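PDB 3GLA: Low molecular weight heat shock protein from Xanthomonas axonopodis pv. citri, which probably acts as a small heat-shock chaperone of the alpha-crystallin family, binding unfolding proteins under stress to keep them from aggregating. Local coordinates for residues I30-Q33 against I38-I41. Sequence-based numbering, arbitrary orientation.
Sequences IEVQ and ILSI
Val32 packs on residues 38-41 through both branches. CG1, set anti to the backbone N (chi1 -178°), meets Leu39 CD1 at 3.8 Å, while CG2 lies 4.3 Å from Ile41 CG2. Beta-branched Val32 and Ile41 favour the extended backbone and face each other as a non-hydrogen-bonded antiparallel pair. Leu39, branched one carbon further out at CG, carries CD1 over to Val32. Side chains on this face are all apolar, though Leu39 CD1 also lies 3.6 Å from Gln33 O.

Gln33 and Ser40 form the adjoining hydrogen-bonded pair. Ser40 N to Gln33 O is short, 2.7 Å, and almost in line with the carbonyl; the return bond, Gln33 N to Ser40 O, is 3.1 Å and bends to 144° at the oxygen. The Gln33 and Ser40 side chains occupy the other face, where small Ser40 is buried but the polar ends of Gln33 and Glu31 suit exposed positions and packing is looser, Gln33 CB to Ser40 CB being 4.4 Å.

This is the hairpin of strands 31-35 and 38-45 in the alpha-crystallin beta-sandwich. Strand 64-71 flanks 38-45 on its other edge, and Ile92 and Ile94 of strand 89-95 cover the apolar face.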
loop_
_atom_site.group_PDB
_atom_site.type_symbol
_atom_site.label_atom_id
_atom_site.label_comp_id
_atom_site.label_asym_id
_atom_site.label_seq_id
_atom_site.Cartn_x
_atom_site.Cartn_y
_atom_site.Cartn_z
ATOM N N ILE B 30 -11.021 -2.672 7.246
ATOM C CA ILE B 30 -11.404 -2.726 5.819
ATOM C C ILE B 30 -12.638 -3.603 5.826
ATOM O O ILE B 30 -12.647 -4.719 6.370
ATOM C CB ILE B 30 -10.347 -3.399 4.990
ATOM C CG1 ILE B 30 -8.977 -2.596 5.090
ATOM C CG2 ILE B 30 -10.859 -3.514 3.592
ATOM C CD1 ILE B 30 -7.796 -3.499 4.775
ATOM N N GLU B 31 -13.669 -3.072 5.249
ATOM C CA GLU B 31 -14.950 -3.863 5.206
ATOM C C GLU B 31 -14.917 -4.633 3.962
ATOM O O GLU B 31 -14.808 -4.041 2.891
ATOM C CB GLU B 31 -16.075 -2.865 5.158
ATOM C CG GLU B 31 -17.412 -3.520 5.188
ATOM C CD GLU B 31 -18.433 -2.626 5.917
ATOM O OE1 GLU B 31 -19.068 -1.789 5.249
ATOM O OE2 GLU B 31 -18.582 -2.776 7.180
ATOM N N VAL B 32 -15.021 -5.930 4.066
ATOM C CA VAL B 32 -15.091 -6.790 2.888
ATOM C C VAL B 32 -16.447 -7.396 2.926
ATOM O O VAL B 32 -16.812 -7.926 3.977
ATOM C CB VAL B 32 -14.087 -7.853 3.010
ATOM C CG1 VAL B 32 -14.028 -8.756 1.846
ATOM C CG2 VAL B 32 -12.674 -7.205 3.091
ATOM N N GLN B 33 -17.147 -7.362 1.812
ATOM C CA GLN B 33 -18.513 -7.962 1.741
ATOM C C GLN B 33 -18.653 -8.487 0.369
ATOM O O GLN B 33 -18.015 -8.002 -0.596
ATOM C CB GLN B 33 -19.528 -6.835 1.894
ATOM C CG GLN B 33 -19.432 -6.231 3.196
ATOM C CD GLN B 33 -20.697 -5.489 3.539
ATOM O OE1 GLN B 33 -21.043 -5.387 4.716
ATOM N NE2 GLN B 33 -21.407 -4.993 2.521
ATOM N N ILE B 38 -20.820 -9.961 -6.149
ATOM C CA ILE B 38 -19.957 -8.740 -6.295
ATOM C C ILE B 38 -19.219 -8.614 -4.955
ATOM O O ILE B 38 -19.811 -8.360 -3.869
ATOM C CB ILE B 38 -20.801 -7.546 -6.574
ATOM C CG1 ILE B 38 -21.453 -7.730 -7.958
ATOM C CG2 ILE B 38 -19.842 -6.299 -6.593
ATOM C CD1 ILE B 38 -22.530 -6.699 -8.120
ATOM N N LEU B 39 -17.860 -8.700 -5.058
ATOM C CA LEU B 39 -17.022 -8.518 -3.891
ATOM C C LEU B 39 -16.730 -7.040 -3.741
ATOM O O LEU B 39 -16.293 -6.419 -4.700
ATOM C CB LEU B 39 -15.725 -9.308 -4.168
ATOM C CG LEU B 39 -14.606 -9.214 -3.099
ATOM C CD1 LEU B 39 -15.107 -9.752 -1.711
ATOM C CD2 LEU B 39 -13.371 -9.995 -3.565
ATOM N N SER B 40 -16.915 -6.517 -2.536
ATOM C CA SER B 40 -16.789 -5.060 -2.255
ATOM C C SER B 40 -15.698 -4.927 -1.185
ATOM O O SER B 40 -15.587 -5.709 -0.226
ATOM C CB SER B 40 -18.141 -4.625 -1.603
ATOM O OG SER B 40 -18.002 -3.409 -0.954
ATOM N N ILE B 41 -14.849 -3.937 -1.364
ATOM C CA ILE B 41 -13.984 -3.536 -0.304
ATOM C C ILE B 41 -14.246 -2.095 -0.035
ATOM O O ILE B 41 -14.380 -1.311 -0.959
ATOM C CB ILE B 41 -12.464 -3.744 -0.604
ATOM C CG1 ILE B 41 -12.062 -3.015 -1.915
ATOM C CG2 ILE B 41 -12.197 -5.227 -0.696
ATOM C CD1 ILE B 41 -10.507 -2.995 -2.148
#